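Local coordinates for alpha-L-rhamnosidase (Klebsiella oxytoca, PDB 4XHC), which hydrolyses terminal alpha-L-rhamnose residues from glycosides as a member of glycoside hydrolase family 78, at residues W355-K367 against P459-H471. Sequence-based numbering, arbitrary orientation.
With RAM (alpha-L-rhamnopyranose), chain C.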
ATOM      1  N   TRP A 355     -19.777 -21.783  22.389  1.00 49.42           N
ATOM      2  CA  TRP A 355     -20.094 -20.347  22.511  1.00 47.44           C
ATOM      3  C   TRP A 355     -21.523 -20.100  22.020  1.00 47.68           C
ATOM      4  O   TRP A 355     -21.760 -19.486  20.980  1.00 46.27           O
ATOM      5  CB  TRP A 355     -19.066 -19.527  21.721  1.00 47.27           C
ATOM      6  CG  TRP A 355     -19.050 -18.036  22.008  1.00 45.42           C
ATOM      7  CD1 TRP A 355     -18.917 -17.428  23.223  1.00 45.45           C
ATOM      8  CD2 TRP A 355     -19.131 -16.982  21.043  1.00 44.46           C
ATOM      9  NE1 TRP A 355     -18.938 -16.057  23.078  1.00 44.32           N
ATOM     10  CE2 TRP A 355     -19.068 -15.759  21.749  1.00 43.57           C
ATOM     11  CE3 TRP A 355     -19.264 -16.952  19.649  1.00 44.93           C
ATOM     12  CZ2 TRP A 355     -19.135 -14.527  21.109  1.00 42.49           C
ATOM     13  CZ3 TRP A 355     -19.332 -15.733  19.015  1.00 44.16           C
ATOM     14  CH2 TRP A 355     -19.265 -14.534  19.743  1.00 43.51           C
ATOM     15  N   TRP A 356     -22.475 -20.596  22.807  1.00 48.56           N
ATOM     16  CA  TRP A 356     -23.884 -20.645  22.426  1.00 47.77           C
ATOM     17  C   TRP A 356     -24.670 -19.409  22.846  1.00 46.48           C
ATOM     18  O   TRP A 356     -25.748 -19.154  22.320  1.00 48.05           O
ATOM     19  CB  TRP A 356     -24.545 -21.904  22.996  1.00 50.52           C
ATOM     20  CG  TRP A 356     -24.557 -22.014  24.508  1.00 50.87           C
ATOM     21  CD1 TRP A 356     -23.563 -22.496  25.300  1.00 51.21           C
ATOM     22  CD2 TRP A 356     -25.635 -21.666  25.383  1.00 51.64           C
ATOM     23  NE1 TRP A 356     -23.941 -22.449  26.620  1.00 51.04           N
ATOM     24  CE2 TRP A 356     -25.212 -21.949  26.700  1.00 51.11           C
ATOM     25  CE3 TRP A 356     -26.922 -21.144  25.180  1.00 51.85           C
ATOM     26  CZ2 TRP A 356     -26.029 -21.725  27.812  1.00 51.53           C
ATOM     27  CZ3 TRP A 356     -27.733 -20.914  26.283  1.00 52.13           C
ATOM     28  CH2 TRP A 356     -27.283 -21.206  27.585  1.00 52.63           C
ATOM     29  N   VAL A 357     -24.122 -18.656  23.792  1.00 44.32           N
ATOM     30  CA  VAL A 357     -24.709 -17.416  24.281  1.00 42.15           C
ATOM     31  C   VAL A 357     -23.553 -16.462  24.640  1.00 42.88           C
ATOM     32  O   VAL A 357     -22.473 -16.910  25.026  1.00 40.48           O
ATOM     33  CB  VAL A 357     -25.608 -17.691  25.496  1.00 41.66           C
ATOM     34  CG1 VAL A 357     -24.824 -18.312  26.639  1.00 41.08           C
ATOM     35  CG2 VAL A 357     -26.319 -16.424  25.956  1.00 41.38           C
ATOM     36  N   PHE A 358     -23.754 -15.152  24.500  1.00 43.65           N
ATOM     37  CA  PHE A 358     -22.647 -14.218  24.731  1.00 43.61           C
ATOM     38  C   PHE A 358     -22.497 -13.716  26.175  1.00 42.88           C
ATOM     39  O   PHE A 358     -21.542 -14.072  26.852  1.00 42.27           O
ATOM     40  CB  PHE A 358     -22.690 -13.021  23.779  1.00 44.30           C
ATOM     41  CG  PHE A 358     -21.650 -11.997  24.105  1.00 44.16           C
ATOM     42  CD1 PHE A 358     -20.306 -12.329  24.047  1.00 44.53           C
ATOM     43  CD2 PHE A 358     -22.006 -10.730  24.537  1.00 45.70           C
ATOM     44  CE1 PHE A 358     -19.335 -11.408  24.376  1.00 44.93           C
ATOM     45  CE2 PHE A 358     -21.030  -9.799  24.874  1.00 45.96           C
ATOM     46  CZ  PHE A 358     -19.695 -10.140  24.791  1.00 44.31           C
ATOM     47  N   ILE A 359     -23.413 -12.855  26.613  1.00 43.46           N
ATOM     48  CA  ILE A 359     -23.418 -12.293  27.980  1.00 43.04           C
ATOM     49  C   ILE A 359     -22.303 -11.291  28.296  1.00 43.42           C
ATOM     50  O   ILE A 359     -22.603 -10.166  28.686  1.00 47.78           O
ATOM     51  CB  ILE A 359     -23.412 -13.382  29.064  1.00 42.50           C
ATOM     52  CG1 ILE A 359     -24.487 -14.447  28.780  1.00 42.77           C
ATOM     53  CG2 ILE A 359     -23.605 -12.763  30.439  1.00 42.34           C
ATOM     54  CD1 ILE A 359     -25.912 -13.939  28.737  1.00 42.13           C
ATOM     55  N   ASP A 360     -21.041 -11.692  28.170  1.00 43.05           N
ATOM     56  CA  ASP A 360     -19.890 -10.789  28.424  1.00 43.38           C
ATOM     57  C   ASP A 360     -18.628 -11.399  27.820  1.00 42.75           C
ATOM     58  O   ASP A 360     -18.612 -12.571  27.460  1.00 43.44           O
ATOM     59  CB  ASP A 360     -19.702 -10.580  29.935  1.00 44.63           C
ATOM     60  CG  ASP A 360     -18.692  -9.465  30.288  1.00 46.79           C
ATOM     61  OD1 ASP A 360     -18.313  -8.656  29.412  1.00 48.67           O
ATOM     62  OD2 ASP A 360     -18.285  -9.381  31.475  1.00 46.79           O
ATOM     63  N   TRP A 361     -17.584 -10.597  27.667  1.00 43.53           N
ATOM     64  CA  TRP A 361     -16.264 -11.107  27.256  1.00 43.08           C
ATOM     65  C   TRP A 361     -15.483 -11.598  28.475  1.00 45.19           C
ATOM     66  O   TRP A 361     -14.603 -10.906  29.001  1.00 45.86           O
ATOM     67  CB  TRP A 361     -15.470 -10.046  26.490  1.00 41.05           C
ATOM     68  CG  TRP A 361     -15.830  -9.994  25.054  1.00 39.27           C
ATOM     69  CD1 TRP A 361     -16.364  -8.943  24.378  1.00 38.91           C
ATOM     70  CD2 TRP A 361     -15.704 -11.058  24.109  1.00 38.92           C
ATOM     71  NE1 TRP A 361     -16.572  -9.281  23.057  1.00 38.90           N
ATOM     72  CE2 TRP A 361     -16.175 -10.576  22.867  1.00 39.38           C
ATOM     73  CE3 TRP A 361     -15.234 -12.372  24.190  1.00 39.02           C
ATOM     74  CZ2 TRP A 361     -16.190 -11.372  21.714  1.00 40.28           C
ATOM     75  CZ3 TRP A 361     -15.256 -13.159  23.057  1.00 39.60           C
ATOM     76  CH2 TRP A 361     -15.728 -12.660  21.832  1.00 40.68           C
ATOM     77  N   GLN A 362     -15.835 -12.796  28.924  1.00 45.43           N
ATOM     78  CA  GLN A 362     -15.286 -13.375  30.147  1.00 46.36           C
ATOM     79  C   GLN A 362     -15.171 -14.888  29.953  1.00 45.96           C
ATOM     80  O   GLN A 362     -16.105 -15.632  30.195  1.00 47.98           O
ATOM     81  CB  GLN A 362     -16.209 -13.024  31.320  1.00 46.30           C
ATOM     82  CG  GLN A 362     -15.868 -13.679  32.649  1.00 46.93           C
ATOM     83  CD  GLN A 362     -14.509 -13.303  33.162  1.00 47.10           C
ATOM     84  OE1 GLN A 362     -13.508 -13.880  32.767  1.00 47.87           O
ATOM     85  NE2 GLN A 362     -14.469 -12.312  34.044  1.00 49.10           N
ATOM     86  N   ALA A 363     -14.015 -15.328  29.493  1.00 45.85           N
ATOM     87  CA  ALA A 363     -13.815 -16.726  29.124  1.00 46.25           C
ATOM     88  C   ALA A 363     -14.136 -17.728  30.240  1.00 46.81           C
ATOM     89  O   ALA A 363     -14.474 -18.861  29.961  1.00 48.05           O
ATOM     90  CB  ALA A 363     -12.377 -16.919  28.654  1.00 46.59           C
ATOM     91  N   SER A 364     -14.020 -17.323  31.499  1.00 46.84           N
ATOM     92  CA  SER A 364     -14.259 -18.234  32.612  1.00 47.61           C
ATOM     93  C   SER A 364     -15.721 -18.213  33.114  1.00 45.25           C
ATOM     94  O   SER A 364     -16.031 -18.779  34.162  1.00 45.07           O
ATOM     95  CB  SER A 364     -13.310 -17.883  33.761  1.00 49.46           C
ATOM     96  OG  SER A 364     -13.677 -16.632  34.346  1.00 52.70           O
ATOM     97  N   LEU A 365     -16.616 -17.546  32.397  1.00 43.04           N
ATOM     98  CA  LEU A 365     -17.986 -17.353  32.894  1.00 43.55           C
ATOM     99  C   LEU A 365     -18.855 -18.527  32.489  1.00 42.21           C
ATOM    100  O   LEU A 365     -18.997 -18.794  31.311  1.00 39.01           O
ATOM    101  CB  LEU A 365     -18.606 -16.051  32.334  1.00 42.78           C
ATOM    102  CG  LEU A 365     -20.093 -15.774  32.616  1.00 42.77           C
ATOM    103  CD1 LEU A 365     -20.381 -15.702  34.112  1.00 43.39           C
ATOM    104  CD2 LEU A 365     -20.540 -14.485  31.956  1.00 41.82           C
ATOM    105  N   ASN A 366     -19.434 -19.214  33.467  1.00 43.61           N
ATOM    106  CA  ASN A 366     -20.508 -20.146  33.177  1.00 46.28           C
ATOM    107  C   ASN A 366     -21.793 -19.390  32.918  1.00 46.10           C
ATOM    108  O   ASN A 366     -22.240 -18.602  33.753  1.00 46.72           O
ATOM    109  CB  ASN A 366     -20.748 -21.133  34.311  1.00 48.33           C
ATOM    110  CG  ASN A 366     -21.835 -22.132  33.960  1.00 49.41           C
ATOM    111  OD1 ASN A 366     -23.032 -21.848  34.090  1.00 49.49           O
ATOM    112  ND2 ASN A 366     -21.426 -23.289  33.453  1.00 49.33           N
ATOM    113  N   LYS A 367     -22.417 -19.671  31.784  1.00 46.86           N
ATOM    114  CA  LYS A 367     -23.465 -18.794  31.265  1.00 46.62           C
ATOM    115  C   LYS A 367     -24.908 -19.233  31.504  1.00 45.82           C
ATOM    116  O   LYS A 367     -25.831 -18.522  31.137  1.00 46.92           O
ATOM    117  CB  LYS A 367     -23.202 -18.565  29.779  1.00 46.00           C
ATOM    118  CG  LYS A 367     -22.068 -17.579  29.586  1.00 46.84           C
ATOM    119  CD  LYS A 367     -21.352 -17.771  28.278  1.00 46.75           C
ATOM    120  CE  LYS A 367     -20.269 -16.733  28.132  1.00 47.05           C
ATOM    121  NZ  LYS A 367     -19.982 -16.529  26.693  1.00 49.32           N
ATOM    122  N   PRO A 459     -19.038 -11.209  44.094  1.00 52.83           N
ATOM    123  CA  PRO A 459     -18.710 -12.462  43.414  1.00 54.22           C
ATOM    124  C   PRO A 459     -17.335 -12.464  42.762  1.00 56.58           C
ATOM    125  O   PRO A 459     -16.824 -11.428  42.371  1.00 54.16           O
ATOM    126  CB  PRO A 459     -19.783 -12.567  42.316  1.00 54.39           C
ATOM    127  CG  PRO A 459     -20.951 -11.851  42.878  1.00 53.54           C
ATOM    128  CD  PRO A 459     -20.370 -10.727  43.696  1.00 53.88           C
ATOM    129  N   ALA A 460     -16.790 -13.659  42.584  1.00 61.17           N
ATOM    130  CA  ALA A 460     -15.437 -13.825  42.075  1.00 63.32           C
ATOM    131  C   ALA A 460     -15.308 -13.492  40.583  1.00 62.22           C
ATOM    132  O   ALA A 460     -14.285 -12.972  40.153  1.00 65.36           O
ATOM    133  CB  ALA A 460     -14.965 -15.256  42.342  1.00 65.63           C
ATOM    134  N   VAL A 461     -16.314 -13.844  39.785  1.00 57.80           N
ATOM    135  CA  VAL A 461     -16.211 -13.704  38.336  1.00 57.17           C
ATOM    136  C   VAL A 461     -16.749 -12.340  37.929  1.00 55.62           C
ATOM    137  O   VAL A 461     -17.972 -12.113  37.924  1.00 57.05           O
ATOM    138  CB  VAL A 461     -16.963 -14.830  37.596  1.00 56.16           C
ATOM    139  CG1 VAL A 461     -16.895 -14.620  36.085  1.00 58.47           C
ATOM    140  CG2 VAL A 461     -16.378 -16.183  37.962  1.00 55.81           C
ATOM    141  N   ALA A 462     -15.830 -11.451  37.577  1.00 59.23           N
ATOM    142  CA  ALA A 462     -16.135 -10.035  37.451  1.00 57.07           C
ATOM    143  C   ALA A 462     -16.639  -9.665  36.065  1.00 53.47           C
ATOM    144  O   ALA A 462     -16.588 -10.479  35.138  1.00 50.38           O
ATOM    145  CB  ALA A 462     -14.900  -9.216  37.783  1.00 57.34           C
ATOM    146  N   MET A 463     -17.126  -8.427  35.960  1.00 51.04           N
ATOM    147  CA  MET A 463     -17.583  -7.854  34.701  1.00 50.39           C
ATOM    148  C   MET A 463     -16.404  -7.259  33.919  1.00 50.24           C
ATOM    149  O   MET A 463     -15.562  -6.573  34.500  1.00 53.26           O
ATOM    150  CB  MET A 463     -18.584  -6.737  34.978  1.00 50.45           C
ATOM    151  CG  MET A 463     -19.781  -7.143  35.831  1.00 51.12           C
ATOM    152  SD  MET A 463     -20.915  -5.770  36.130  1.00 48.58           S
ATOM    153  CE  MET A 463     -20.071  -4.965  37.491  1.00 50.12           C
ATOM    154  N   ASN A 464     -16.354  -7.511  32.613  1.00 47.81           N
ATOM    155  CA  ASN A 464     -15.248  -7.036  31.785  1.00 46.48           C
ATOM    156  C   ASN A 464     -15.609  -5.954  30.773  1.00 45.58           C
ATOM    157  O   ASN A 464     -14.717  -5.419  30.128  1.00 45.78           O
ATOM    158  CB  ASN A 464     -14.628  -8.203  31.019  1.00 46.80           C
ATOM    159  CG  ASN A 464     -13.661  -9.016  31.857  1.00 49.18           C
ATOM    160  OD1 ASN A 464     -13.262  -8.621  32.956  1.00 51.56           O
ATOM    161  ND2 ASN A 464     -13.282 -10.175  31.337  1.00 50.20           N
ATOM    162  N   THR A 465     -16.886  -5.623  30.616  1.00 44.70           N
ATOM    163  CA  THR A 465     -17.281  -4.665  29.581  1.00 44.97           C
ATOM    164  C   THR A 465     -18.302  -3.643  30.075  1.00 45.45           C
ATOM    165  O   THR A 465     -19.094  -3.929  30.967  1.00 47.64           O
ATOM    166  CB  THR A 465     -17.872  -5.384  28.353  1.00 44.30           C
ATOM    167  OG1 THR A 465     -19.017  -6.153  28.745  1.00 43.38           O
ATOM    168  CG2 THR A 465     -16.844  -6.302  27.733  1.00 44.42           C
ATOM    169  N   PRO A 466     -18.287  -2.437  29.499  1.00 44.45           N
ATOM    170  CA  PRO A 466     -19.372  -1.528  29.808  1.00 44.80           C
ATOM    171  C   PRO A 466     -20.733  -2.058  29.334  1.00 44.29           C
ATOM    172  O   PRO A 466     -21.765  -1.589  29.802  1.00 46.52           O
ATOM    173  CB  PRO A 466     -18.986  -0.252  29.060  1.00 44.38           C
ATOM    174  CG  PRO A 466     -17.523  -0.348  28.858  1.00 43.90           C
ATOM    175  CD  PRO A 466     -17.266  -1.800  28.655  1.00 44.43           C
ATOM    176  N   TYR A 467     -20.735  -3.018  28.413  1.00 43.42           N
ATOM    177  CA  TYR A 467     -21.971  -3.705  28.002  1.00 43.32           C
ATOM    178  C   TYR A 467     -22.667  -4.368  29.198  1.00 43.06           C
ATOM    179  O   TYR A 467     -23.855  -4.156  29.428  1.00 41.19           O
ATOM    180  CB  TYR A 467     -21.650  -4.756  26.928  1.00 43.12           C
ATOM    181  CG  TYR A 467     -22.814  -5.604  26.480  1.00 43.11           C
ATOM    182  CD1 TYR A 467     -23.797  -5.082  25.664  1.00 44.62           C
ATOM    183  CD2 TYR A 467     -22.908  -6.937  26.845  1.00 43.97           C
ATOM    184  CE1 TYR A 467     -24.869  -5.847  25.233  1.00 46.15           C
ATOM    185  CE2 TYR A 467     -23.971  -7.716  26.423  1.00 46.52           C
ATOM    186  CZ  TYR A 467     -24.958  -7.164  25.614  1.00 47.60           C
ATOM    187  OH  TYR A 467     -26.028  -7.926  25.174  1.00 49.07           O
ATOM    188  N   LEU A 468     -21.923  -5.171  29.953  1.00 42.81           N
ATOM    189  CA  LEU A 468     -22.494  -5.841  31.113  1.00 43.60           C
ATOM    190  C   LEU A 468     -22.758  -4.853  32.233  1.00 44.44           C
ATOM    191  O   LEU A 468     -23.711  -5.003  32.987  1.00 46.64           O
ATOM    192  CB  LEU A 468     -21.596  -6.970  31.610  1.00 43.17           C
ATOM    193  CG  LEU A 468     -22.166  -7.805  32.755  1.00 43.84           C
ATOM    194  CD1 LEU A 468     -23.563  -8.289  32.422  1.00 45.07           C
ATOM    195  CD2 LEU A 468     -21.262  -8.989  33.043  1.00 44.85           C
ATOM    196  N   ARG A 469     -21.924  -3.834  32.341  1.00 45.02           N
ATOM    197  CA  ARG A 469     -22.117  -2.822  33.372  1.00 46.19           C
ATOM    198  C   ARG A 469     -23.403  -2.055  33.162  1.00 46.20           C
ATOM    199  O   ARG A 469     -24.048  -1.663  34.123  1.00 48.18           O
ATOM    200  CB  ARG A 469     -20.951  -1.850  33.377  1.00 46.65           C
ATOM    201  CG  ARG A 469     -19.654  -2.486  33.831  1.00 46.77           C
ATOM    202  CD  ARG A 469     -19.278  -2.014  35.214  1.00 47.11           C
ATOM    203  NE  ARG A 469     -18.007  -2.579  35.642  1.00 49.21           N
ATOM    204  CZ  ARG A 469     -17.409  -2.263  36.785  1.00 50.73           C
ATOM    205  NH1 ARG A 469     -17.978  -1.385  37.597  1.00 53.14           N
ATOM    206  NH2 ARG A 469     -16.244  -2.805  37.113  1.00 50.54           N
ATOM    207  N   HIS A 470     -23.769  -1.829  31.906  1.00 45.42           N
ATOM    208  CA  HIS A 470     -25.045  -1.195  31.599  1.00 46.28           C
ATOM    209  C   HIS A 470     -26.182  -1.887  32.329  1.00 46.06           C
ATOM    210  O   HIS A 470     -27.074  -1.235  32.869  1.00 47.85           O
ATOM    211  CB  HIS A 470     -25.326  -1.244  30.101  1.00 46.75           C
ATOM    212  CG  HIS A 470     -26.766  -1.040  29.757  1.00 48.05           C
ATOM    213  ND1 HIS A 470     -27.319   0.213  29.607  1.00 49.28           N
ATOM    214  CD2 HIS A 470     -27.767  -1.924  29.549  1.00 47.61           C
ATOM    215  CE1 HIS A 470     -28.599   0.090  29.314  1.00 50.23           C
ATOM    216  NE2 HIS A 470     -28.895  -1.196  29.273  1.00 49.61           N
ATOM    217  N   HIS A 471     -26.146  -3.211  32.332  1.00 43.86           N
ATOM    218  CA  HIS A 471     -27.212  -3.997  32.931  1.00 44.70           C
ATOM    219  C   HIS A 471     -27.186  -3.930  34.446  1.00 44.37           C
ATOM    220  O   HIS A 471     -28.229  -3.934  35.082  1.00 45.04           O
ATOM    221  CB  HIS A 471     -27.149  -5.435  32.418  1.00 44.73           C
ATOM    222  CG  HIS A 471     -27.336  -5.529  30.938  1.00 44.51           C
ATOM    223  ND1 HIS A 471     -26.284  -5.416  30.055  1.00 43.90           N
ATOM    224  CD2 HIS A 471     -28.452  -5.668  30.182  1.00 44.76           C
ATOM    225  CE1 HIS A 471     -26.742  -5.508  28.819  1.00 44.84           C
ATOM    226  NE2 HIS A 471     -28.052  -5.653  28.870  1.00 45.06           N
TER
HETATM  227  C1  RAM C 900     -17.412  -8.808  19.546  1.00 42.92           C
HETATM  228  C2  RAM C 900     -17.742  -7.332  19.662  1.00 43.00           C
HETATM  229  C3  RAM C 900     -19.233  -7.102  19.496  1.00 44.08           C
HETATM  230  C4  RAM C 900     -19.993  -8.175  20.256  1.00 44.03           C
HETATM  231  C5  RAM C 900     -19.753  -9.514  19.579  1.00 45.45           C
HETATM  232  C6  RAM C 900     -19.774 -10.680  20.535  1.00 47.24           C
HETATM  233  O1  RAM C 900     -16.263  -8.932  18.805  1.00 43.00           O
HETATM  234  O2  RAM C 900     -17.357  -6.935  20.968  1.00 43.68           O
HETATM  235  O3  RAM C 900     -19.603  -5.810  19.983  1.00 46.08           O
HETATM  236  O4  RAM C 900     -21.381  -7.899  20.247  1.00 43.03           O
HETATM  237  O5  RAM C 900     -18.472  -9.514  18.911  1.00 45.97           O
HETATM  238  O   HOH W   1     -18.587 -11.218  33.485  1.00 41.37           O
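D360 reaches across to the start of helix 466-478 and is gripped there through both carboxylate oxygens. OD2 offers its syn lone pair to the backbone N of N464 at 2.9 Å in a nearly straight bond (168°), while OD1 takes the hydroxyl OG1 of T465 at 2.7 Å from above the carboxylate plane. The same OG1 accepts from the backbone N of L468 and caps the helix, so carboxylate, N-cap and first turn are tied together; this setting would probably favour the charged form of D360. L468 lays CD2 against the carboxylate, and a water joins OD2 to the carbonyl O of A462. Next along, N464 swings CG beside its own backbone N (chi1 -81°), which brings ND2 to the carbonyl O of W361 at 2.8 Å, with that oxygen in the amide plane. Toward the pocket, F358 and Y467 meet obliquely, planes 46° apart, and the carbonyl O of I359 lies at the edge of the tyrosine ring. The other face of the F358 ring from D360 N carries rhamnose C6, and W361 NE1 donates to rhamnose O2 at 3.2 Å, so this tight end borders the sugar site. The far end is looser and more exposed: Q362, bent at chi2, gives NE2 to A462 O at 3.0 Å and rests CG on V461 CG1, with S364 at the margin. Within the six-hairpin glycosidase domain, the contact joins the loop between helices 322-340 and 368-389 to the N-terminus of helix 466-478, with helix 302-319 touching V357 and Y467 and helix 430-438 touching I359 and M463.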